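Beta-N-acetylhexosaminidase (Bacteroides fragilis, PDB 4PYS) probably removes terminal beta-linked N-acetylhexosamine residues from the non-reducing ends of glycans, as a glycoside hydrolase of family 20. Local coordinates at residues N362-R367 and T402-F407; P417-R422 and L429-A434; D343-D348 and V356-W361. All coordinates share one frame; numbering follows the deposited sequence.

Interaction 1. Residues N362-R367 and T402-F407; sequences NWRGHR and TQARTF. With FMT (formic acid), chain I; FMT (formic acid), chain H.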
loop_
_atom_site.group_PDB
_atom_site.type_symbol
_atom_site.label_atom_id
_atom_site.label_comp_id
_atom_site.label_asym_id
_atom_site.label_seq_id
_atom_site.Cartn_x
_atom_site.Cartn_y
_atom_site.Cartn_z
ATOM N N ASN A 362 -16.369 -0.779 1.263
ATOM C CA ASN A 362 -17.529 -1.117 0.434
ATOM C C ASN A 362 -18.527 0.026 0.245
ATOM O O ASN A 362 -19.646 -0.026 0.750
ATOM C CB ASN A 362 -18.238 -2.382 0.935
ATOM C CG ASN A 362 -19.141 -2.993 -0.117
ATOM O OD1 ASN A 362 -19.332 -2.423 -1.194
ATOM N ND2 ASN A 362 -19.702 -4.158 0.186
ATOM N N TRP A 363 -18.110 1.051 -0.497
ATOM C CA TRP A 363 -18.996 2.161 -0.847
ATOM C C TRP A 363 -20.177 1.671 -1.673
ATOM O O TRP A 363 -21.332 2.020 -1.398
ATOM C CB TRP A 363 -18.225 3.215 -1.644
ATOM C CG TRP A 363 -19.111 4.313 -2.166
ATOM C CD1 TRP A 363 -19.700 4.383 -3.398
ATOM C CD2 TRP A 363 -19.509 5.495 -1.463
ATOM N NE1 TRP A 363 -20.440 5.539 -3.503
ATOM C CE2 TRP A 363 -20.337 6.239 -2.328
ATOM C CE3 TRP A 363 -19.245 5.997 -0.188
ATOM C CZ2 TRP A 363 -20.901 7.461 -1.955
ATOM C CZ3 TRP A 363 -19.800 7.214 0.178
ATOM C CH2 TRP A 363 -20.618 7.931 -0.701
ATOM N N ARG A 364 -19.885 0.857 -2.684
ATOM C CA ARG A 364 -20.916 0.400 -3.618
ATOM C C ARG A 364 -22.055 -0.317 -2.906
ATOM O O ARG A 364 -23.231 -0.081 -3.198
ATOM C CB ARG A 364 -20.304 -0.482 -4.714
ATOM C CG ARG A 364 -21.232 -0.713 -5.892
ATOM C CD ARG A 364 -20.507 -1.344 -7.063
ATOM N NE ARG A 364 -20.378 -2.784 -6.908
ATOM C CZ ARG A 364 -21.298 -3.660 -7.296
ATOM N NH1 ARG A 364 -22.425 -3.241 -7.857
ATOM N NH2 ARG A 364 -21.094 -4.957 -7.118
ATOM N N GLY A 365 -21.710 -1.166 -1.942
ATOM C CA GLY A 365 -22.715 -1.916 -1.215
ATOM C C GLY A 365 -23.286 -1.222 0.007
ATOM O O GLY A 365 -24.461 -1.402 0.328
ATOM N N HIS A 366 -22.473 -0.431 0.698
ATOM C CA HIS A 366 -22.894 0.101 1.991
ATOM C C HIS A 366 -22.557 1.573 2.232
ATOM O O HIS A 366 -22.682 2.058 3.364
ATOM C CB HIS A 366 -22.329 -0.765 3.122
ATOM C CG HIS A 366 -22.819 -2.180 3.094
ATOM N ND1 HIS A 366 -23.982 -2.577 3.718
ATOM C CD2 HIS A 366 -22.315 -3.286 2.498
ATOM C CE1 HIS A 366 -24.169 -3.870 3.517
ATOM N NE2 HIS A 366 -23.172 -4.324 2.779
ATOM N N ARG A 367 -22.151 2.274 1.172
ATOM C CA ARG A 367 -21.789 3.694 1.251
ATOM C C ARG A 367 -20.792 3.959 2.382
ATOM O O ARG A 367 -19.733 3.327 2.442
ATOM C CB ARG A 367 -23.040 4.573 1.402
ATOM C CG ARG A 367 -24.002 4.514 0.211
ATOM C CD ARG A 367 -23.339 5.027 -1.067
ATOM N NE ARG A 367 -24.278 5.122 -2.186
ATOM C CZ ARG A 367 -24.381 4.221 -3.162
ATOM N NH1 ARG A 367 -25.270 4.395 -4.132
ATOM N NH2 ARG A 367 -23.601 3.146 -3.174
ATOM N N THR A 402 -18.804 -6.355 -14.234
ATOM C CA THR A 402 -19.827 -5.791 -15.115
ATOM C C THR A 402 -19.669 -4.278 -15.144
ATOM O O THR A 402 -18.746 -3.738 -14.542
ATOM C CB THR A 402 -21.255 -6.116 -14.633
ATOM O OG1 THR A 402 -21.485 -5.498 -13.359
ATOM C CG2 THR A 402 -21.452 -7.613 -14.505
ATOM N N GLN A 403 -20.576 -3.597 -15.836
ATOM C CA GLN A 403 -20.559 -2.136 -15.899
ATOM C C GLN A 403 -20.507 -1.494 -14.512
ATOM O O GLN A 403 -19.856 -0.465 -14.309
ATOM C CB GLN A 403 -21.800 -1.645 -16.647
ATOM C CG GLN A 403 -21.810 -0.150 -16.870
ATOM C CD GLN A 403 -20.637 0.311 -17.720
ATOM O OE1 GLN A 403 -20.257 -0.356 -18.684
ATOM N NE2 GLN A 403 -20.057 1.453 -17.364
ATOM N N ALA A 404 -21.188 -2.113 -13.555
ATOM C CA ALA A 404 -21.245 -1.590 -12.188
ATOM C C ALA A 404 -19.884 -1.531 -11.484
ATOM O O ALA A 404 -19.698 -0.746 -10.547
ATOM C CB ALA A 404 -22.242 -2.392 -11.359
ATOM N N ARG A 405 -18.940 -2.368 -11.910
ATOM C CA ARG A 405 -17.600 -2.328 -11.328
ATOM C C ARG A 405 -16.575 -1.901 -12.369
ATOM O O ARG A 405 -15.597 -2.599 -12.635
ATOM C CB ARG A 405 -17.225 -3.661 -10.674
ATOM C CG ARG A 405 -18.099 -3.991 -9.469
ATOM C CD ARG A 405 -17.518 -5.125 -8.631
ATOM N NE ARG A 405 -17.469 -6.375 -9.378
ATOM C CZ ARG A 405 -16.627 -7.371 -9.116
ATOM N NH1 ARG A 405 -16.647 -8.468 -9.858
ATOM N NH2 ARG A 405 -15.759 -7.264 -8.122
ATOM N N THR A 406 -16.833 -0.740 -12.962
ATOM C CA THR A 406 -15.897 -0.088 -13.865
ATOM C C THR A 406 -15.854 1.384 -13.497
ATOM O O THR A 406 -16.831 1.915 -12.953
ATOM C CB THR A 406 -16.328 -0.201 -15.352
ATOM O OG1 THR A 406 -17.578 0.470 -15.564
ATOM C CG2 THR A 406 -16.473 -1.672 -15.770
ATOM N N PHE A 407 -14.733 2.036 -13.796
ATOM C CA PHE A 407 -14.624 3.496 -13.680
ATOM C C PHE A 407 -13.384 4.020 -14.398
ATOM O O PHE A 407 -12.456 3.257 -14.679
ATOM C CB PHE A 407 -14.643 3.969 -12.209
ATOM C CG PHE A 407 -13.461 3.518 -11.381
ATOM C CD1 PHE A 407 -12.307 4.293 -11.309
ATOM C CD2 PHE A 407 -13.523 2.349 -10.635
ATOM C CE1 PHE A 407 -11.227 3.899 -10.538
ATOM C CE2 PHE A 407 -12.437 1.951 -9.855
ATOM C CZ PHE A 407 -11.300 2.721 -9.806
HETATM C C FMT I . -16.823 -0.937 4.621
HETATM O O1 FMT I . -17.497 -1.560 3.815
HETATM O O2 FMT I . -15.689 -1.260 4.950
HETATM C C FMT H . -15.548 -4.901 -4.788
HETATM O O1 FMT H . -16.522 -4.233 -4.452
HETATM O O2 FMT H . -15.540 -5.648 -5.773
#
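Rotation about chi1 (-166°) sends the Arg364 side chain out opposite its backbone N, and a bend at chi3 then swings the guanidinium over the stem of Arg405. Arg405 starts the other way, with CG beside its own backbone N, and also bends at chi3; the two long chains cross at about a right angle. Two arginines meet here through carbon and not through charge. Arg405 CG lies over one face of the Arg364 guanidinium, 3.6 Å from Arg364 NE. Beside it, Ala404 CB approaches Arg364 NH1 obliquely at 3.6 Å, while the Arg364 CD methylene rests 3.6 Å from Ala404 O. The guanidinium planes are inclined at 34°, and the like charges come no nearer than 4.5 Å, between Arg364 NH2 and Arg405 NE.

The polar end of Arg405 is turned elsewhere. Its NH2 donates to O2 of a formic acid molecule (chain H), probably from the crystallisation liquor, at 2.9 Å, the acceptor lying near the guanidinium plane, and its NH1 is held by Gly400 O. These bonds probably restrain the stem on which Arg364 rests.

At the start of the short helix, Asn362 acts as N-cap: its OD1 accepts from Gly365 N at 2.8 Å, the donor standing above the carbonyl plane. At the other end, Arg367 N and Arg367 NH2 grip Trp363 O from opposite faces.

Helix 363-366 and the loop 402-407 are also joined through helix 386-389. Asn386 binds both Arg364 N and Asn362 OD1, whereas Tyr387 touches the Arg364 side chain and hydrogen-bonds to Ala404 O. The contact thus lies at the surface of the catalytic domain, linking the helix after strand 356-360 to the loop before helix 409-415.

Interaction 2. Residues P417-R422 and L429-A434; sequences PSYRPR and LGMSSA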
loop_
_atom_site.group_PDB
_atom_site.type_symbol
_atom_site.label_atom_id
_atom_site.label_comp_id
_atom_site.label_asym_id
_atom_site.label_seq_id
_atom_site.Cartn_x
_atom_site.Cartn_y
_atom_site.Cartn_z
ATOM N N PRO A 417 -15.230 8.959 -3.239
ATOM C CA PRO A 417 -15.682 9.085 -1.848
ATOM C C PRO A 417 -14.525 9.074 -0.849
ATOM O O PRO A 417 -14.678 9.606 0.257
ATOM C CB PRO A 417 -16.537 7.827 -1.651
ATOM C CG PRO A 417 -17.016 7.471 -3.021
ATOM C CD PRO A 417 -15.849 7.805 -3.919
ATOM N N SER A 418 -13.398 8.477 -1.232
ATOM C CA SER A 418 -12.251 8.380 -0.332
ATOM C C SER A 418 -11.410 9.656 -0.280
ATOM O O SER A 418 -10.551 9.799 0.587
ATOM C CB SER A 418 -11.384 7.174 -0.689
ATOM O OG SER A 418 -12.022 5.978 -0.278
ATOM N N TYR A 419 -11.668 10.586 -1.191
ATOM C CA TYR A 419 -10.965 11.868 -1.186
ATOM C C TYR A 419 -11.783 12.899 -0.425
ATOM O O TYR A 419 -12.855 13.325 -0.879
ATOM C CB TYR A 419 -10.686 12.335 -2.626
ATOM C CG TYR A 419 -9.971 13.663 -2.682
ATOM C CD1 TYR A 419 -8.870 13.916 -1.867
ATOM C CD2 TYR A 419 -10.403 14.676 -3.534
ATOM C CE1 TYR A 419 -8.205 15.157 -1.909
ATOM C CE2 TYR A 419 -9.746 15.907 -3.581
ATOM C CZ TYR A 419 -8.643 16.133 -2.769
ATOM O OH TYR A 419 -7.989 17.355 -2.818
ATOM N N ARG A 420 -11.293 13.281 0.756
ATOM C CA ARG A 420 -12.035 14.166 1.646
ATOM C C ARG A 420 -11.134 15.327 2.075
ATOM O O ARG A 420 -10.625 15.351 3.199
ATOM C CB ARG A 420 -12.552 13.369 2.859
ATOM C CG ARG A 420 -13.468 12.203 2.456
ATOM C CD ARG A 420 -13.721 11.189 3.590
ATOM N NE ARG A 420 -14.293 11.788 4.796
ATOM C CZ ARG A 420 -15.594 11.827 5.082
ATOM N NH1 ARG A 420 -16.485 11.311 4.247
ATOM N NH2 ARG A 420 -16.013 12.393 6.211
ATOM N N PRO A 421 -10.930 16.297 1.173
ATOM C CA PRO A 421 -9.941 17.359 1.415
ATOM C C PRO A 421 -10.248 18.267 2.618
ATOM O O PRO A 421 -9.345 18.959 3.093
ATOM C CB PRO A 421 -9.958 18.157 0.103
ATOM C CG PRO A 421 -11.317 17.879 -0.499
ATOM C CD PRO A 421 -11.543 16.415 -0.165
ATOM N N ARG A 422 -11.484 18.271 3.106
ATOM C CA ARG A 422 -11.801 19.074 4.288
ATOM C C ARG A 422 -11.190 18.466 5.550
ATOM O O ARG A 422 -11.352 17.265 5.798
ATOM C CB ARG A 422 -13.310 19.247 4.448
ATOM C CG ARG A 422 -13.792 20.551 3.899
ATOM C CD ARG A 422 -15.216 20.872 4.297
ATOM N NE ARG A 422 -15.322 21.290 5.690
ATOM C CZ ARG A 422 -15.991 20.608 6.613
ATOM N NH1 ARG A 422 -16.048 21.051 7.863
ATOM N NH2 ARG A 422 -16.606 19.480 6.279
ATOM N N LEU A 429 -7.154 8.693 8.785
ATOM C CA LEU A 429 -5.707 8.612 8.641
ATOM C C LEU A 429 -5.235 8.954 7.243
ATOM O O LEU A 429 -4.166 9.551 7.070
ATOM C CB LEU A 429 -5.223 7.208 8.986
ATOM C CG LEU A 429 -5.466 6.754 10.422
ATOM C CD1 LEU A 429 -4.869 5.371 10.617
ATOM C CD2 LEU A 429 -4.875 7.751 11.416
ATOM N N GLY A 430 -6.012 8.557 6.242
ATOM C CA GLY A 430 -5.614 8.792 4.869
ATOM C C GLY A 430 -6.375 7.887 3.928
ATOM O O GLY A 430 -7.524 7.522 4.206
HETATM N N MSE A 431 -5.711 7.503 2.845
HETATM C CA MSE A 431 -6.342 6.807 1.741
HETATM C C MSE A 431 -5.538 5.600 1.317
HETATM O O MSE A 431 -4.307 5.571 1.471
HETATM C CB MSE A 431 -6.434 7.749 0.536
HETATM C CG MSE A 431 -7.216 9.013 0.802
HETATM SE SE MSE A 431 -7.143 10.145 -0.798
HETATM C CE MSE A 431 -7.864 8.885 -2.084
ATOM N N SER A 432 -6.227 4.612 0.753
ATOM C CA SER A 432 -5.539 3.476 0.146
ATOM C C SER A 432 -5.962 3.316 -1.303
ATOM O O SER A 432 -6.970 3.883 -1.735
ATOM C CB SER A 432 -5.816 2.176 0.907
ATOM O OG SER A 432 -7.195 1.890 0.959
ATOM N N SER A 433 -5.166 2.553 -2.045
ATOM C CA SER A 433 -5.481 2.176 -3.415
ATOM C C SER A 433 -5.207 0.681 -3.457
ATOM O O SER A 433 -4.388 0.182 -2.675
ATOM C CB SER A 433 -4.563 2.900 -4.384
ATOM O OG SER A 433 -3.202 2.737 -4.025
ATOM N N ALA A 434 -5.891 -0.047 -4.336
ATOM C CA ALA A 434 -5.741 -1.497 -4.327
ATOM C C ALA A 434 -5.773 -2.111 -5.707
ATOM O O ALA A 434 -6.459 -1.627 -6.616
ATOM C CB ALA A 434 -6.813 -2.140 -3.463
#
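Van der Waals contact carries the meeting of Ser418 and Tyr419 with Met431, a residue built as selenomethionine. Its CG sits 3.4 Å from Ser418 O, and the selenium follows at 3.7 Å from the same oxygen. With CG beside the backbone N, the chain first runs extended; the final turn about chi3 (57°) then folds the methyl back toward the serine, where CE lies 4.2 Å from Ser418 CB. One flexible side chain therefore wraps around a single carbonyl, illustrating how an unbranched, flexible side chain can mould itself to a loop of irregular backbone.

Contact with the aromatic residue is looser. Met431 SE stands 4.2 Å from Tyr419 CA and 4.3 Å from Tyr419 CD1, meeting the ring obliquely, a simple apolar contact. The ring is also buttressed from within its own loop: Pro421 CD lies 3.7 Å above the plane, over the ring centre.

Polar groups are satisfied away from this apolar patch. Ser418 OG is hydrogen-bonded to Thr385 OG1, and Tyr419 OH to a glycerol molecule probably taken up from the crystallisation liquor. On the strand, the CB of Ser432 points away from the loop, and its hydroxyl bonds with Gln359 NE2, while Met431 continues outward onto Gln460 and Met461 of helix 453-462.

Strand 428-435 runs parallel to both 381-383 and 132-138; as the last strand it closes the barrel by pairing with the first, 132-138. Met431 on its outer side, packed between the preceding loop and helix 453-462, together with Ser432 turned to the interior, is the arrangement expected of a (beta/alpha)8 or TIM barrel, the fold of the family 20 catalytic domain.

Interaction 3. Residues D343-D348 and V356-W361; sequences DVIYKD and VVIQWW. With FMT (formic acid), chain I.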
loop_
_atom_site.group_PDB
_atom_site.type_symbol
_atom_site.label_atom_id
_atom_site.label_comp_id
_atom_site.label_asym_id
_atom_site.label_seq_id
_atom_site.Cartn_x
_atom_site.Cartn_y
_atom_site.Cartn_z
ATOM N N ASP A 343 -16.285 -4.284 7.210
ATOM C CA ASP A 343 -17.408 -5.223 7.415
ATOM C C ASP A 343 -17.624 -5.533 8.880
ATOM O O ASP A 343 -18.757 -5.676 9.352
ATOM C CB ASP A 343 -17.109 -6.585 6.794
ATOM C CG ASP A 343 -16.737 -6.506 5.354
ATOM O OD1 ASP A 343 -15.614 -6.048 5.070
ATOM O OD2 ASP A 343 -17.550 -6.943 4.515
ATOM N N VAL A 344 -16.501 -5.691 9.570
ATOM C CA VAL A 344 -16.445 -6.127 10.963
ATOM C C VAL A 344 -17.393 -5.345 11.860
ATOM O O VAL A 344 -17.981 -5.895 12.803
ATOM C CB VAL A 344 -14.994 -5.991 11.490
ATOM C CG1 VAL A 344 -14.888 -6.386 12.931
ATOM C CG2 VAL A 344 -14.070 -6.845 10.672
ATOM N N ILE A 345 -17.557 -4.065 11.539
ATOM C CA ILE A 345 -18.277 -3.140 12.401
ATOM C C ILE A 345 -19.553 -2.570 11.772
ATOM O O ILE A 345 -20.027 -1.497 12.165
ATOM C CB ILE A 345 -17.356 -1.996 12.853
ATOM C CG1 ILE A 345 -17.003 -1.090 11.676
ATOM C CG2 ILE A 345 -16.081 -2.563 13.466
ATOM C CD1 ILE A 345 -16.313 0.185 12.093
ATOM N N TYR A 346 -20.115 -3.295 10.806
ATOM C CA TYR A 346 -21.414 -2.921 10.250
ATOM C C TYR A 346 -22.454 -2.982 11.355
ATOM O O TYR A 346 -23.333 -2.126 11.443
ATOM C CB TYR A 346 -21.826 -3.862 9.118
ATOM C CG TYR A 346 -21.134 -3.610 7.795
ATOM C CD1 TYR A 346 -20.384 -2.461 7.577
ATOM C CD2 TYR A 346 -21.249 -4.525 6.757
ATOM C CE1 TYR A 346 -19.756 -2.239 6.360
ATOM C CE2 TYR A 346 -20.633 -4.312 5.545
ATOM C CZ TYR A 346 -19.888 -3.171 5.351
ATOM O OH TYR A 346 -19.278 -2.979 4.138
ATOM N N LYS A 347 -22.332 -3.997 12.205
ATOM C CA LYS A 347 -23.235 -4.172 13.336
ATOM C C LYS A 347 -22.470 -4.038 14.646
ATOM O O LYS A 347 -21.355 -4.545 14.781
ATOM C CB LYS A 347 -23.911 -5.544 13.271
ATOM C CG LYS A 347 -24.878 -5.712 12.109
ATOM N N ASP A 348 -23.070 -3.349 15.609
ATOM C CA ASP A 348 -22.467 -3.202 16.927
ATOM C C ASP A 348 -22.406 -4.555 17.629
ATOM O O ASP A 348 -23.101 -5.497 17.247
ATOM C CB ASP A 348 -23.263 -2.208 17.771
ATOM C CG ASP A 348 -23.438 -0.869 17.082
ATOM O OD1 ASP A 348 -22.526 -0.458 16.332
ATOM O OD2 ASP A 348 -24.489 -0.226 17.288
ATOM N N VAL A 356 -7.207 -0.859 17.322
ATOM C CA VAL A 356 -7.874 -1.242 16.076
ATOM C C VAL A 356 -7.996 -0.076 15.092
ATOM O O VAL A 356 -8.336 1.039 15.481
ATOM C CB VAL A 356 -9.266 -1.852 16.368
ATOM C CG1 VAL A 356 -10.105 -1.939 15.101
ATOM C CG2 VAL A 356 -9.115 -3.229 17.005
ATOM N N VAL A 357 -7.701 -0.348 13.820
ATOM C CA VAL A 357 -7.876 0.606 12.726
ATOM C C VAL A 357 -8.835 -0.041 11.727
ATOM O O VAL A 357 -8.776 -1.257 11.506
ATOM C CB VAL A 357 -6.524 0.919 12.048
ATOM C CG1 VAL A 357 -6.703 1.824 10.824
ATOM C CG2 VAL A 357 -5.569 1.554 13.056
ATOM N N ILE A 358 -9.730 0.759 11.153
ATOM C CA ILE A 358 -10.739 0.261 10.218
ATOM C C ILE A 358 -10.452 0.693 8.779
ATOM O O ILE A 358 -10.272 1.881 8.506
ATOM C CB ILE A 358 -12.148 0.769 10.615
ATOM C CG1 ILE A 358 -12.533 0.253 12.009
ATOM C CG2 ILE A 358 -13.178 0.351 9.579
ATOM C CD1 ILE A 358 -12.560 -1.263 12.137
ATOM N N GLN A 359 -10.418 -0.262 7.854
ATOM C CA GLN A 359 -10.223 0.076 6.450
ATOM C C GLN A 359 -11.577 0.057 5.755
ATOM O O GLN A 359 -12.187 -0.998 5.576
ATOM C CB GLN A 359 -9.238 -0.875 5.766
ATOM C CG GLN A 359 -8.889 -0.436 4.347
ATOM C CD GLN A 359 -7.555 -0.989 3.869
ATOM O OE1 GLN A 359 -6.980 -1.882 4.489
ATOM N NE2 GLN A 359 -7.064 -0.460 2.756
ATOM N N TRP A 360 -12.052 1.251 5.417
ATOM C CA TRP A 360 -13.383 1.470 4.860
ATOM C C TRP A 360 -13.335 1.196 3.365
ATOM O O TRP A 360 -12.555 1.828 2.650
ATOM C CB TRP A 360 -13.777 2.922 5.145
ATOM C CG TRP A 360 -15.003 3.442 4.452
ATOM C CD1 TRP A 360 -16.169 2.775 4.194
ATOM C CD2 TRP A 360 -15.169 4.760 3.928
ATOM N NE1 TRP A 360 -17.052 3.614 3.535
ATOM C CE2 TRP A 360 -16.457 4.835 3.363
ATOM C CE3 TRP A 360 -14.343 5.889 3.881
ATOM C CZ2 TRP A 360 -16.941 6.003 2.754
ATOM C CZ3 TRP A 360 -14.826 7.047 3.274
ATOM C CH2 TRP A 360 -16.111 7.090 2.721
ATOM N N TRP A 361 -14.144 0.251 2.884
ATOM C CA TRP A 361 -13.985 -0.195 1.492
ATOM C C TRP A 361 -15.265 -0.350 0.658
ATOM O O TRP A 361 -15.240 -0.109 -0.550
ATOM C CB TRP A 361 -13.194 -1.508 1.429
ATOM C CG TRP A 361 -14.002 -2.706 1.842
ATOM C CD1 TRP A 361 -14.120 -3.223 3.102
ATOM C CD2 TRP A 361 -14.780 -3.558 0.982
ATOM N NE1 TRP A 361 -14.938 -4.337 3.080
ATOM C CE2 TRP A 361 -15.351 -4.561 1.791
ATOM C CE3 TRP A 361 -15.047 -3.564 -0.392
ATOM C CZ2 TRP A 361 -16.183 -5.564 1.266
ATOM C CZ3 TRP A 361 -15.874 -4.557 -0.909
ATOM C CH2 TRP A 361 -16.429 -5.541 -0.083
HETATM C C FMT I . -16.823 -0.937 4.621
HETATM O O1 FMT I . -17.497 -1.560 3.815
HETATM O O2 FMT I . -15.689 -1.260 4.950
#
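Asp343 meets Trp361 at the head of this contact through a nearly straight hydrogen bond: Trp361 NE1 donates to Asp343 OD1 at 2.7 Å, with an angle of 171° at the hydrogen. The oxygen is used on its syn side but 33° out of the carboxylate plane, while it lies almost in the indole plane. Such a bond fixes how the indole is turned. Two residues on, Ile345 reaches inward to Ile358, tip to tip, with CD1 3.8 Å from Ile358 CG1. CG1 of Ile345 lies between the backbone N and the carbonyl carbon (chi1 69°), which directs that branch at the strand. Tyr346 comes next, its ring lying flat over Asp343 CA, and its hydroxyl pointing to O1 of a formic acid molecule (chain I). The modelled separation there is too short to be relied on. The ligand's O2 is held more convincingly by Trp361 N at 3.0 Å.

The Asp343-Trp361 bond and the isoleucine contact together tie the loop after strand 337-341 to strand 356-360, its parallel neighbour. The Asp-Trp pair lies at the C-terminal ends of these strands, the side where TIM-barrel enzymes carry their active sites.

Overall arrangement
Strands 356-360 and 428-435, with 381-383 between them in one barrel, organise these contacts, whose centres lie 16 to 18 Å apart. Interaction 3 leads straight into interaction 1, since strand 356-360 is followed by helix 363-366, and the turn is secured by Trp360 NE1 lying 2.9 Å from Arg367 O. Both also meet formic acid (chain I), to which Asn362 N adds a 2.9 Å hydrogen bond to O1. Interaction 2 joins interaction 3 through the barrel interior, where Ser432 OG is 3.0 Å from Gln359 NE2, and joins interaction 1 where Pro417 CG packs 3.5 Å from Trp363 CD2. Formic acid and glycerol near Trp361 lie at the C-terminal end of strand 356-360, where a TIM barrel's active site is expected, and may mark a pocket.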